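Local atomic coordinates of predicted ATPase of the ABC class (Vibrio vulnificus, PDB entry 5D6A), a protein that probably binds and hydrolyses ATP as an ABC-class ATPase, and is seen here with the ATP analogue AMP-PNP bound. Residues S105-A110 with I118-Q123; L347-E352 with L563-K568; P460-H465 with D558-L563. All coordinates share one frame; numbering follows the deposited sequence.

Contact 1. Residues S105-A110 with I118-Q123; sequences SFAEFA and ISLHGQ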
loop_
_atom_site.group_PDB
_atom_site.type_symbol
_atom_site.label_atom_id
_atom_site.label_comp_id
_atom_site.label_asym_id
_atom_site.label_seq_id
_atom_site.Cartn_x
_atom_site.Cartn_y
_atom_site.Cartn_z
ATOM N N SER A 105 -8.246 -28.603 -9.133
ATOM C CA SER A 105 -8.181 -29.656 -10.143
ATOM C C SER A 105 -8.649 -29.104 -11.482
ATOM O O SER A 105 -8.054 -29.382 -12.518
ATOM C CB SER A 105 -9.048 -30.852 -9.746
ATOM O OG SER A 105 -8.554 -31.479 -8.579
ATOM N N PHE A 106 -9.720 -28.316 -11.442
ATOM C CA PHE A 106 -10.273 -27.697 -12.640
ATOM C C PHE A 106 -9.262 -26.730 -13.254
ATOM O O PHE A 106 -9.146 -26.637 -14.475
ATOM C CB PHE A 106 -11.564 -26.951 -12.300
ATOM C CG PHE A 106 -12.222 -26.307 -13.485
ATOM C CD1 PHE A 106 -11.880 -25.018 -13.872
ATOM C CD2 PHE A 106 -13.187 -26.985 -14.210
ATOM C CE1 PHE A 106 -12.487 -24.420 -14.964
ATOM C CE2 PHE A 106 -13.799 -26.391 -15.304
ATOM C CZ PHE A 106 -13.449 -25.108 -15.681
ATOM N N ALA A 107 -8.540 -26.009 -12.399
ATOM C CA ALA A 107 -7.530 -25.060 -12.862
ATOM C C ALA A 107 -6.365 -25.796 -13.510
ATOM O O ALA A 107 -5.816 -25.344 -14.513
ATOM C CB ALA A 107 -7.032 -24.202 -11.707
ATOM N N GLU A 108 -6.004 -26.936 -12.926
ATOM C CA GLU A 108 -4.899 -27.755 -13.420
ATOM C C GLU A 108 -5.213 -28.355 -14.790
ATOM O O GLU A 108 -4.377 -28.304 -15.694
ATOM C CB GLU A 108 -4.572 -28.866 -12.413
ATOM C CG GLU A 108 -3.356 -29.716 -12.763
ATOM C CD GLU A 108 -2.048 -28.936 -12.771
ATOM O OE1 GLU A 108 -2.027 -27.760 -12.339
ATOM O OE2 GLU A 108 -1.027 -29.511 -13.209
ATOM N N PHE A 109 -6.409 -28.921 -14.946
ATOM C CA PHE A 109 -6.797 -29.505 -16.230
ATOM C C PHE A 109 -6.948 -28.423 -17.296
ATOM O O PHE A 109 -6.806 -28.703 -18.481
ATOM C CB PHE A 109 -8.116 -30.290 -16.148
ATOM C CG PHE A 109 -8.105 -31.423 -15.158
ATOM C CD1 PHE A 109 -7.107 -32.387 -15.190
ATOM C CD2 PHE A 109 -9.140 -31.571 -14.248
ATOM C CE1 PHE A 109 -7.109 -33.440 -14.290
ATOM C CE2 PHE A 109 -9.153 -32.624 -13.349
ATOM C CZ PHE A 109 -8.136 -33.561 -13.370
ATOM N N ALA A 110 -7.221 -27.191 -16.864
ATOM C CA ALA A 110 -7.423 -26.071 -17.785
ATOM C C ALA A 110 -6.193 -25.181 -18.006
ATOM O O ALA A 110 -6.336 -24.051 -18.476
ATOM C CB ALA A 110 -8.594 -25.222 -17.308
ATOM N N ILE A 118 -10.382 -19.931 -13.410
ATOM C CA ILE A 118 -11.185 -20.091 -12.204
ATOM C C ILE A 118 -10.434 -19.409 -11.062
ATOM O O ILE A 118 -9.202 -19.416 -11.029
ATOM C CB ILE A 118 -11.461 -21.578 -11.889
ATOM C CG1 ILE A 118 -12.514 -21.707 -10.786
ATOM C CG2 ILE A 118 -10.177 -22.309 -11.513
ATOM C CD1 ILE A 118 -12.952 -23.131 -10.529
ATOM N N SER A 119 -11.174 -18.822 -10.128
ATOM C CA SER A 119 -10.566 -18.081 -9.025
ATOM C C SER A 119 -9.994 -18.981 -7.918
ATOM O O SER A 119 -10.740 -19.654 -7.203
ATOM C CB SER A 119 -11.592 -17.106 -8.439
ATOM O OG SER A 119 -10.991 -16.228 -7.506
ATOM N N LEU A 120 -8.666 -18.988 -7.793
ATOM C CA LEU A 120 -7.972 -19.762 -6.756
ATOM C C LEU A 120 -7.536 -18.812 -5.656
ATOM O O LEU A 120 -7.471 -17.602 -5.870
ATOM C CB LEU A 120 -6.759 -20.493 -7.325
ATOM C CG LEU A 120 -7.047 -21.540 -8.399
ATOM C CD1 LEU A 120 -5.742 -22.114 -8.933
ATOM C CD2 LEU A 120 -7.946 -22.640 -7.854
ATOM N N HIS A 121 -7.208 -19.360 -4.488
ATOM C CA HIS A 121 -6.853 -18.531 -3.335
ATOM C C HIS A 121 -5.480 -18.829 -2.744
ATOM O O HIS A 121 -5.293 -18.769 -1.526
ATOM C CB HIS A 121 -7.942 -18.681 -2.275
ATOM C CG HIS A 121 -9.318 -18.532 -2.834
ATOM N ND1 HIS A 121 -10.047 -19.607 -3.296
ATOM C CD2 HIS A 121 -10.076 -17.434 -3.070
ATOM C CE1 HIS A 121 -11.205 -19.181 -3.764
ATOM N NE2 HIS A 121 -11.249 -17.866 -3.637
ATOM N N GLY A 122 -4.523 -19.131 -3.617
ATOM C CA GLY A 122 -3.149 -19.388 -3.202
ATOM C C GLY A 122 -2.968 -20.460 -2.146
ATOM O O GLY A 122 -3.395 -21.604 -2.325
ATOM N N GLN A 123 -2.345 -20.076 -1.036
ATOM C CA GLN A 123 -2.040 -21.002 0.055
ATOM C C GLN A 123 -3.188 -21.268 1.026
ATOM O O GLN A 123 -3.050 -22.103 1.921
ATOM C CB GLN A 123 -0.832 -20.480 0.842
ATOM C CG GLN A 123 0.404 -20.296 -0.011
ATOM C CD GLN A 123 0.890 -21.596 -0.607
ATOM O OE1 GLN A 123 0.907 -21.760 -1.825
ATOM N NE2 GLN A 123 1.247 -22.545 0.249
#
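A107 and I118 bring the two backbones together, with their CA atoms 6.2 Å apart, where the last turn of helix 92-109 lies beside the chain leaving strand 116-117. Here the end of the helix packs on the extended loop that follows this strand, at the border of the N-terminal antiparallel sheet: the chain runs out of the helix, makes a short connection into strand 116-117, which pairs antiparallel with strand 137-144, and then sends its next residues back alongside the helix it has just left. The contact is small and wholly apolar. A107 sits in the middle, its CB directed at the loop and met by two branches: CG2 of I118 at 3.7 Å, and CD1 of L120 from two residues further on. I118 also serves the neighbouring aromatic. With CG anti to the backbone N of F106 (chi1 -179°), the ring swings out from the helix toward the isoleucine. CG2 of I118 meets the ring edge close to its plane, 4.0 Å from CD1 of F106. F106 itself is buried further in, where its ring meets that of F142 on strand 137-144 and touches F169 and I170 of helix 155-172. L120, by contrast, is exposed and also lies on R104, one turn back along the helix; the guanidinium of R104 reaches on to the carbonyl oxygen of G122 and so ties the loop to the same helix. The other branch of I118 wraps the corner of the ring: its CD1 rises well above the ring plane, beyond the rim, and stands 4.0 Å from CD1 of F106.

Contact 2. Residues L347-E352 with L563-K568; sequences LQESVE and LNRMRK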
loop_
_atom_site.group_PDB
_atom_site.type_symbol
_atom_site.label_atom_id
_atom_site.label_comp_id
_atom_site.label_asym_id
_atom_site.label_seq_id
_atom_site.Cartn_x
_atom_site.Cartn_y
_atom_site.Cartn_z
ATOM N N LEU A 347 -8.883 -0.191 17.936
ATOM C CA LEU A 347 -9.036 -1.028 19.116
ATOM C C LEU A 347 -10.497 -1.089 19.546
ATOM O O LEU A 347 -11.079 -2.172 19.633
ATOM C CB LEU A 347 -8.148 -0.510 20.255
ATOM C CG LEU A 347 -8.202 -1.248 21.596
ATOM C CD1 LEU A 347 -7.995 -2.740 21.426
ATOM C CD2 LEU A 347 -7.162 -0.678 22.544
ATOM N N GLN A 348 -11.089 0.077 19.781
ATOM C CA GLN A 348 -12.483 0.156 20.205
ATOM C C GLN A 348 -13.415 -0.515 19.195
ATOM O O GLN A 348 -14.339 -1.230 19.579
ATOM C CB GLN A 348 -12.899 1.613 20.397
ATOM C CG GLN A 348 -14.278 1.772 21.014
ATOM C CD GLN A 348 -14.360 1.194 22.418
ATOM O OE1 GLN A 348 -13.419 1.303 23.209
ATOM N NE2 GLN A 348 -15.495 0.589 22.739
ATOM N N GLU A 349 -13.165 -0.279 17.909
ATOM C CA GLU A 349 -13.975 -0.866 16.842
ATOM C C GLU A 349 -13.949 -2.387 16.884
ATOM O O GLU A 349 -14.949 -3.038 16.588
ATOM C CB GLU A 349 -13.500 -0.373 15.473
ATOM C CG GLU A 349 -13.794 1.099 15.211
ATOM C CD GLU A 349 -13.093 1.647 13.974
ATOM O OE1 GLU A 349 -12.142 1.006 13.475
ATOM O OE2 GLU A 349 -13.483 2.739 13.508
ATOM N N SER A 350 -12.803 -2.950 17.257
ATOM C CA SER A 350 -12.658 -4.407 17.338
ATOM C C SER A 350 -13.479 -4.976 18.507
ATOM O O SER A 350 -14.103 -6.034 18.389
ATOM C CB SER A 350 -11.182 -4.778 17.476
ATOM O OG SER A 350 -10.427 -4.191 16.429
ATOM N N VAL A 351 -13.474 -4.266 19.630
ATOM C CA VAL A 351 -14.253 -4.686 20.783
ATOM C C VAL A 351 -15.731 -4.650 20.399
ATOM O O VAL A 351 -16.471 -5.600 20.652
ATOM C CB VAL A 351 -14.014 -3.772 22.002
ATOM C CG1 VAL A 351 -14.913 -4.185 23.165
ATOM C CG2 VAL A 351 -12.548 -3.800 22.414
ATOM N N GLU A 352 -16.138 -3.557 19.755
ATOM C CA GLU A 352 -17.518 -3.374 19.315
ATOM C C GLU A 352 -17.981 -4.564 18.474
ATOM O O GLU A 352 -19.077 -5.083 18.674
ATOM C CB GLU A 352 -17.650 -2.088 18.486
ATOM C CG GLU A 352 -19.088 -1.622 18.265
ATOM C CD GLU A 352 -19.204 -0.504 17.239
ATOM O OE1 GLU A 352 -18.696 -0.667 16.110
ATOM O OE2 GLU A 352 -19.840 0.525 17.544
ATOM N N LEU A 563 -16.090 -1.029 6.485
ATOM C CA LEU A 563 -17.167 -0.056 6.595
ATOM C C LEU A 563 -16.773 1.111 7.509
ATOM O O LEU A 563 -17.186 2.247 7.278
ATOM C CB LEU A 563 -18.426 -0.765 7.098
ATOM C CG LEU A 563 -19.788 -0.095 6.958
ATOM C CD1 LEU A 563 -20.055 0.347 5.526
ATOM C CD2 LEU A 563 -20.858 -1.074 7.419
ATOM N N ASN A 564 -15.964 0.827 8.531
ATOM C CA ASN A 564 -15.478 1.855 9.457
ATOM C C ASN A 564 -14.527 2.827 8.772
ATOM O O ASN A 564 -14.289 3.922 9.277
ATOM C CB ASN A 564 -14.739 1.219 10.644
ATOM C CG ASN A 564 -15.652 0.425 11.557
ATOM O OD1 ASN A 564 -16.860 0.637 11.591
ATOM N ND2 ASN A 564 -15.067 -0.487 12.325
ATOM N N ARG A 565 -13.976 2.408 7.632
ATOM C CA ARG A 565 -13.030 3.227 6.868
ATOM C C ARG A 565 -13.637 3.861 5.621
ATOM O O ARG A 565 -12.936 4.553 4.880
ATOM C CB ARG A 565 -11.809 2.389 6.495
ATOM C CG ARG A 565 -10.980 2.015 7.709
ATOM C CD ARG A 565 -9.956 0.931 7.420
ATOM N NE ARG A 565 -9.116 0.710 8.590
ATOM C CZ ARG A 565 -9.484 0.016 9.666
ATOM N NH1 ARG A 565 -8.642 -0.114 10.681
ATOM N NH2 ARG A 565 -10.689 -0.538 9.741
HETATM N N MSE A 566 -14.928 3.629 5.388
HETATM C CA MSE A 566 -15.619 4.233 4.246
HETATM C C MSE A 566 -16.000 5.615 4.699
HETATM O O MSE A 566 -16.704 5.780 5.695
HETATM C CB MSE A 566 -16.831 3.412 3.829
HETATM C CG MSE A 566 -17.068 3.519 2.330
HETATM SE SE MSE A 566 -18.638 4.648 1.988
HETATM C CE MSE A 566 -20.005 3.359 2.575
ATOM N N ARG A 567 -15.547 6.616 3.954
ATOM C CA ARG A 567 -15.736 8.026 4.323
ATOM C C ARG A 567 -17.169 8.574 4.311
ATOM O O ARG A 567 -17.424 9.635 4.886
ATOM C CB ARG A 567 -14.817 8.890 3.456
ATOM C CG ARG A 567 -13.357 8.496 3.635
ATOM C CD ARG A 567 -12.400 9.252 2.738
ATOM N NE ARG A 567 -11.017 8.883 3.039
ATOM C CZ ARG A 567 -10.275 9.433 4.002
ATOM N NH1 ARG A 567 -10.769 10.391 4.784
ATOM N NH2 ARG A 567 -9.027 9.021 4.190
ATOM N N LYS A 568 -18.096 7.858 3.677
ATOM C CA LYS A 568 -19.495 8.301 3.618
ATOM C C LYS A 568 -20.390 7.569 4.622
ATOM O O LYS A 568 -21.516 7.996 4.872
ATOM C CB LYS A 568 -20.063 8.097 2.213
ATOM C CG LYS A 568 -19.339 8.844 1.102
ATOM C CD LYS A 568 -19.475 10.349 1.234
ATOM C CE LYS A 568 -18.838 11.052 0.046
ATOM N NZ LYS A 568 -18.955 12.530 0.139
HETATM O O HOH W 1 -16.297 -2.361 14.071
HETATM O O HOH W 2 -11.979 -1.333 12.343
HETATM O O HOH W 3 -15.306 4.648 12.030
#
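E349 sets its carboxylate over the ND2 end of the N564 amide, offset, the two side chains coming from opposite directions and their planes 33° apart. The nearest atoms are E349 CD and N564 ND2 at 3.3 Å. OE1 of E349 is only 3.5 Å from that nitrogen, but the angle is too poor for a hydrogen bond, and the polar link is made by water instead. One water accepts from N564 ND2 at 2.8 Å and donates to the main-chain O of E349. A second accepts from the same ND2 and from R565 NH2, and donates to E349 OE1 at 2.6 Å. A third donates both to E349 OE2 and to the N564 carbonyl O. The extended glutamate chain (chi2 169°) carries the carboxylate out to N564, and the three waters stand round this direct contact, bridging its polar atoms. Direct partners lie elsewhere: E349 OE2 forms a salt bridge with R309, N564 OD1 accepts from R462, and R565 pairs with E306 while its cation lies against W346. R565 NH2 and E349 OE1, 4.3 Å apart, make no direct bond, the oxygen lying well out of the guanidinium plane; their charges attract and the second water joins them. Such a hydrated polar seam joins the C-terminal domain to the ABC nucleotide-binding domain, at a helix whose place just before strand 357-361 is consistent with the one that follows the ABC signature motif.

Contact 3. Residues P460-H465 with D558-L563; sequences PPRALH and DVMAAL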
loop_
_atom_site.group_PDB
_atom_site.type_symbol
_atom_site.label_atom_id
_atom_site.label_comp_id
_atom_site.label_asym_id
_atom_site.label_seq_id
_atom_site.Cartn_x
_atom_site.Cartn_y
_atom_site.Cartn_z
ATOM N N PRO A 460 -22.770 0.738 24.039
ATOM C CA PRO A 460 -23.649 0.112 23.058
ATOM C C PRO A 460 -23.071 0.345 21.663
ATOM O O PRO A 460 -22.486 1.402 21.422
ATOM C CB PRO A 460 -24.974 0.863 23.231
ATOM C CG PRO A 460 -24.608 2.162 23.861
ATOM C CD PRO A 460 -23.420 1.869 24.728
ATOM N N PRO A 461 -23.228 -0.626 20.745
ATOM C CA PRO A 461 -22.653 -0.419 19.416
ATOM C C PRO A 461 -23.290 0.754 18.686
ATOM O O PRO A 461 -24.451 1.082 18.936
ATOM C CB PRO A 461 -22.961 -1.736 18.678
ATOM C CG PRO A 461 -23.459 -2.693 19.712
ATOM C CD PRO A 461 -24.026 -1.861 20.816
ATOM N N ARG A 462 -22.526 1.388 17.802
ATOM C CA ARG A 462 -23.036 2.501 17.014
ATOM C C ARG A 462 -24.047 1.963 16.019
ATOM O O ARG A 462 -23.847 0.893 15.444
ATOM C CB ARG A 462 -21.914 3.167 16.220
ATOM C CG ARG A 462 -20.797 3.787 17.041
ATOM C CD ARG A 462 -19.605 4.080 16.139
ATOM N NE ARG A 462 -19.050 2.840 15.587
ATOM C CZ ARG A 462 -18.125 2.773 14.632
ATOM N NH1 ARG A 462 -17.632 3.877 14.078
ATOM N NH2 ARG A 462 -17.701 1.588 14.212
ATOM N N ALA A 463 -25.126 2.702 15.811
ATOM C CA ALA A 463 -26.123 2.294 14.840
ATOM C C ALA A 463 -25.630 2.682 13.445
ATOM O O ALA A 463 -24.967 3.704 13.282
ATOM C CB ALA A 463 -27.458 2.955 15.142
ATOM N N LEU A 464 -25.941 1.860 12.449
ATOM C CA LEU A 464 -25.545 2.128 11.067
ATOM C C LEU A 464 -26.756 2.567 10.252
ATOM O O LEU A 464 -27.836 1.998 10.392
ATOM C CB LEU A 464 -24.941 0.873 10.434
ATOM C CG LEU A 464 -24.533 0.958 8.956
ATOM C CD1 LEU A 464 -23.450 2.004 8.736
ATOM C CD2 LEU A 464 -24.064 -0.400 8.460
ATOM N N HIS A 465 -26.574 3.575 9.400
ATOM C CA HIS A 465 -27.655 4.051 8.542
ATOM C C HIS A 465 -27.631 3.196 7.275
ATOM O O HIS A 465 -27.113 3.620 6.239
ATOM C CB HIS A 465 -27.466 5.525 8.174
ATOM C CG HIS A 465 -28.699 6.175 7.625
ATOM N ND1 HIS A 465 -29.093 7.448 7.976
ATOM C CD2 HIS A 465 -29.664 5.699 6.805
ATOM C CE1 HIS A 465 -30.222 7.746 7.358
ATOM N NE2 HIS A 465 -30.592 6.698 6.645
ATOM N N ASP A 558 -14.417 -8.079 9.486
ATOM C CA ASP A 558 -13.728 -7.439 8.361
ATOM C C ASP A 558 -14.664 -6.519 7.569
ATOM O O ASP A 558 -14.242 -5.467 7.090
ATOM C CB ASP A 558 -13.076 -8.487 7.451
ATOM C CG ASP A 558 -11.890 -9.182 8.112
ATOM O OD1 ASP A 558 -11.239 -8.569 8.988
ATOM O OD2 ASP A 558 -11.592 -10.336 7.744
ATOM N N VAL A 559 -15.929 -6.913 7.439
ATOM C CA VAL A 559 -16.920 -6.091 6.739
ATOM C C VAL A 559 -17.064 -4.769 7.492
ATOM O O VAL A 559 -17.125 -3.696 6.884
ATOM C CB VAL A 559 -18.292 -6.788 6.662
ATOM C CG1 VAL A 559 -19.321 -5.881 6.002
ATOM C CG2 VAL A 559 -18.188 -8.097 5.897
HETATM N N MSE A 560 -17.107 -4.862 8.822
HETATM C CA MSE A 560 -17.211 -3.687 9.686
HETATM C C MSE A 560 -15.968 -2.861 9.549
HETATM O O MSE A 560 -16.040 -1.644 9.377
HETATM C CB MSE A 560 -17.362 -4.092 11.153
HETATM C CG MSE A 560 -18.760 -4.603 11.488
HETATM SE SE MSE A 560 -20.123 -3.244 11.062
HETATM C CE MSE A 560 -19.540 -1.818 12.292
ATOM N N ALA A 561 -14.813 -3.516 9.625
ATOM C CA ALA A 561 -13.536 -2.824 9.493
ATOM C C ALA A 561 -13.505 -1.989 8.211
ATOM O O ALA A 561 -13.121 -0.818 8.230
ATOM C CB ALA A 561 -12.388 -3.823 9.505
ATOM N N ALA A 562 -13.917 -2.597 7.100
ATOM C CA ALA A 562 -13.949 -1.906 5.808
ATOM C C ALA A 562 -14.957 -0.767 5.845
ATOM O O ALA A 562 -14.711 0.319 5.321
ATOM C CB ALA A 562 -14.305 -2.881 4.697
ATOM N N LEU A 563 -16.090 -1.029 6.485
ATOM C CA LEU A 563 -17.167 -0.056 6.595
ATOM C C LEU A 563 -16.773 1.111 7.509
ATOM O O LEU A 563 -17.186 2.247 7.278
ATOM C CB LEU A 563 -18.426 -0.765 7.098
ATOM C CG LEU A 563 -19.788 -0.095 6.958
ATOM C CD1 LEU A 563 -20.055 0.347 5.526
ATOM C CD2 LEU A 563 -20.858 -1.074 7.419
#
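L464 and L563 point at each other tip to tip, the one from a strand and the other from a helix, so that a single methyl from each side makes the meeting. The setting is a small alpha+beta unit: strand 463-465 is the middle of a three-stranded antiparallel sheet, flanked by 525-526 and 571-572, and helix 556-564 packs against it. L464 carries its CG anti to the backbone N (chi1 177°), which extends the branch away from the strand toward the helix. CD2 of L464 then faces CD2 of L563 at 3.4 Å, and L563 also lies on W516 of helix 506-519. One turn earlier on the helix, selenomethionine M560 works differently. Its bond to CB does not head for the strand, but the chain curls, with all three torsions near -60°, and carries the terminal methyl CE across to R462. Two residues before L464, R462 directs its side chain to the same side, and the helix therefore meets an arginine and a leucine from alternate positions of the chain. The guanidinium bonds elsewhere, NH1 to the carbonyl oxygen of H312 and NH2 to E352 and N564, and its cation rests against the ring of F571, which M560 also touches. Within these two segments R462 meets only M560: CE approaches obliquely, 4.3 Å from NH2 of R462.

Contact 1 stands apart, its centre about 34 Å from the centres of contacts 2 and 3 and across the middle of the chain. It is a partly buried, local packing of nearby residues in the N-terminal part, made of aliphatic and aromatic carbon alone. Contacts 2 and 3 are both buried, about 6 Å apart centre to centre, and hold the same helix 556-564 from two directions: helix 339-352 meets its end through water and charge, segment 460-465 meets its side through leucine methyls and the M560-R462 contact. R462 bridges the pair, its NH2 forming a salt bridge with E352 OE1 of contact 2 at 3.1 Å.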